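Local coordinates for sugar ABC transporter, periplasmic sugar-binding protein (Caulobacter crescentus, PDB 4IRX), which binds myo-inositol in the cleft between its two lobes and, as a periplasmic binding protein, probably delivers it to an ABC transporter for uptake, at residues A[142-145]-A[146-150]. Residues are numbered along the deposited sequence; the frame is centred on the assembly and turned at random.
With INS (1,2,3,4,5,6-hexahydroxy-cyclohexane), chain C.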
ATOM      1  N   GLY A 142       2.018   5.405  -9.633  1.00 19.02           N
ATOM      2  CA  GLY A 142       2.236   4.333 -10.599  1.00 20.62           C
ATOM      3  C   GLY A 142       1.895   2.940 -10.094  1.00 17.70           C
ATOM      4  O   GLY A 142       1.934   1.965 -10.841  1.00 16.57           O
ATOM      5  N   SER A 143       1.563   2.828  -8.819  1.00 14.59           N
ATOM      6  CA  SER A 143       1.271   1.538  -8.212  0.68 12.62           C
ATOM      7  C   SER A 143      -0.171   1.082  -8.488  1.00 12.96           C
ATOM      8  O   SER A 143      -1.096   1.873  -8.391  1.00 12.43           O
ATOM      9  CB  SER A 143       1.489   1.661  -6.704  0.68 13.84           C
ATOM     10  OG  SER A 143       1.069   0.500  -6.014  0.68 11.56           O
ATOM     11  N   SER A 144      -0.370  -0.202  -8.795  1.00 11.41           N
ATOM     12  CA  SER A 144      -1.731  -0.749  -8.894  1.00 11.44           C
ATOM     13  C   SER A 144      -2.560  -0.462  -7.642  1.00 13.87           C
ATOM     14  O   SER A 144      -3.777  -0.301  -7.710  1.00 11.40           O
ATOM     15  CB  SER A 144      -1.719  -2.259  -9.155  1.00 12.31           C
ATOM     16  OG  SER A 144      -1.322  -2.961  -7.984  1.00 12.39           O
ATOM     17  N   SER A 145      -1.903  -0.370  -6.488  1.00  9.10           N
ATOM     18  CA  SER A 145      -2.647  -0.144  -5.258  1.00 10.44           C
ATOM     19  C   SER A 145      -3.300   1.236  -5.255  1.00 13.56           C
ATOM     20  O   SER A 145      -4.431   1.388  -4.781  1.00 11.73           O
ATOM     21  CB  SER A 145      -1.765  -0.349  -4.038  1.00 13.48           C
ATOM     22  OG  SER A 145      -0.686   0.563  -4.067  1.00 13.66           O
ATOM     23  N   SER A 146      -2.603   2.236  -5.783  1.00 11.60           N
ATOM     24  CA  SER A 146      -3.172   3.574  -5.904  0.74 11.11           C
ATOM     25  C   SER A 146      -4.303   3.574  -6.921  1.00 12.80           C
ATOM     26  O   SER A 146      -5.404   4.051  -6.651  1.00 11.22           O
ATOM     27  CB  SER A 146      -2.096   4.559  -6.316  0.74 12.10           C
ATOM     28  OG  SER A 146      -2.630   5.869  -6.366  0.74 10.17           O
ATOM     29  N   ILE A 147      -4.031   3.045  -8.101  1.00 11.68           N
ATOM     30  CA  ILE A 147      -5.036   2.995  -9.153  1.00 13.18           C
ATOM     31  C   ILE A 147      -6.313   2.302  -8.693  1.00 10.48           C
ATOM     32  O   ILE A 147      -7.419   2.814  -8.907  1.00 11.29           O
ATOM     33  CB  ILE A 147      -4.447   2.309 -10.402  1.00 13.41           C
ATOM     34  CG1 ILE A 147      -3.274   3.141 -10.929  1.00 18.67           C
ATOM     35  CG2 ILE A 147      -5.522   2.089 -11.444  1.00 15.27           C
ATOM     36  CD1 ILE A 147      -2.406   2.421 -11.940  1.00 23.78           C
ATOM     37  N   GLU A 148      -6.168   1.172  -8.017  1.00 10.62           N
ATOM     38  CA  GLU A 148      -7.334   0.413  -7.568  1.00  9.30           C
ATOM     39  C   GLU A 148      -8.048   1.035  -6.361  1.00 10.06           C
ATOM     40  O   GLU A 148      -9.283   1.033  -6.284  1.00 10.75           O
ATOM     41  CB  GLU A 148      -6.921  -1.024  -7.256  1.00 10.49           C
ATOM     42  CG  GLU A 148      -6.558  -1.800  -8.509  1.00 13.16           C
ATOM     43  CD  GLU A 148      -5.903  -3.120  -8.195  1.00 22.84           C
ATOM     44  OE1 GLU A 148      -5.811  -3.459  -6.998  1.00 21.06           O
ATOM     45  OE2 GLU A 148      -5.465  -3.801  -9.143  1.00 38.25           O
ATOM     46  N   ARG A 149      -7.289   1.579  -5.417  1.00  9.24           N
ATOM     47  CA  ARG A 149      -7.903   2.289  -4.297  1.00  8.72           C
ATOM     48  C   ARG A 149      -8.718   3.462  -4.774  1.00 11.03           C
ATOM     49  O   ARG A 149      -9.830   3.673  -4.290  1.00  9.94           O
ATOM     50  CB  ARG A 149      -6.865   2.810  -3.300  1.00 14.24           C
ATOM     51  CG  ARG A 149      -6.681   1.917  -2.126  1.00 15.03           C
ATOM     52  CD  ARG A 149      -5.480   2.307  -1.275  1.00 13.50           C
ATOM     53  NE  ARG A 149      -4.734   1.086  -1.023  1.00 10.59           N
ATOM     54  CZ  ARG A 149      -3.526   1.025  -0.483  1.00 10.47           C
ATOM     55  NH1 ARG A 149      -2.919   2.150  -0.108  1.00  9.49           N
ATOM     56  NH2 ARG A 149      -2.924  -0.147  -0.349  1.00 12.57           N
ATOM     57  N   VAL A 150      -8.157   4.248  -5.686  1.00 10.39           N
ATOM     58  CA  VAL A 150      -8.835   5.386  -6.265  0.74 10.58           C
ATOM     59  C   VAL A 150     -10.127   4.931  -6.960  1.00 10.79           C
ATOM     60  O   VAL A 150     -11.171   5.545  -6.825  1.00 10.17           O
ATOM     61  CB  VAL A 150      -7.882   6.111  -7.251  0.74 14.99           C
ATOM     62  CG1 VAL A 150      -8.638   6.930  -8.205  0.74 17.36           C
ATOM     63  CG2 VAL A 150      -6.906   6.975  -6.480  0.74 16.09           C
TER
HETATM   64  C1  INS C 401       0.768   0.215   0.373  1.00  8.24           C
HETATM   65  C2  INS C 401       0.625   1.069   1.588  1.00  8.99           C
HETATM   66  C3  INS C 401       1.719   2.105   1.580  1.00  8.66           C
HETATM   67  C4  INS C 401       1.605   2.970   0.365  1.00 10.19           C
HETATM   68  C5  INS C 401       1.788   2.157  -0.860  1.00  8.58           C
HETATM   69  C6  INS C 401       0.786   1.026  -0.908  1.00 10.68           C
HETATM   70  O1  INS C 401      -0.258  -0.745   0.331  1.00  8.29           O
HETATM   71  O2  INS C 401      -0.639   1.660   1.600  1.00 10.06           O
HETATM   72  O3  INS C 401       1.680   2.880   2.754  1.00  9.33           O
HETATM   73  O4  INS C 401       2.526   4.012   0.411  1.00 11.40           O
HETATM   74  O5  INS C 401       1.681   2.980  -1.977  1.00 10.97           O
HETATM   75  O6  INS C 401       0.923   0.261  -2.077  1.00  8.84           O
HETATM   76  O   HOH W   1      -3.327  -3.575  -6.095  1.00 17.85           O
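Arg149 lies along Ser145, one helical turn earlier, and both reach the bound myo-inositol. Arg149 N bonds to Ser145 O at 2.9 Å. From there CB, CG and CD run past the same carbonyl oxygen, with Arg149 CB 3.2 Å from Ser145 O. Arg149 NE is hydrogen-bonded to Asn113 OD1. The chain bends at chi3 (-132°), which turns the guanidinium toward the ligand. Arg149 NH1 donates to INS O2 at 2.9 Å, and Arg149 NH2 donates to INS O1 at 2.8 Å, with O1 in the guanidinium plane. Ser145 CB sits over one face, near its margin, and Phe228 adds a cation-pi contact. Ser145 OG lies 2.6 Å from INS O6. A methionine in place of Arg149 would probably leave INS O1 and O2 without these donors and Asn113 without its NE partner. Nearer the helix start, Ile147 N bonds to Ser143 O at 3.2 Å. One water links Ser144 OG, which also bonds to Asn98, to Glu148 OE1. Ser143 is the N-cap residue of helix 144-160. This helix start forms one wall of the inositol site, in the interdomain cleft characteristic of periplasmic binding proteins.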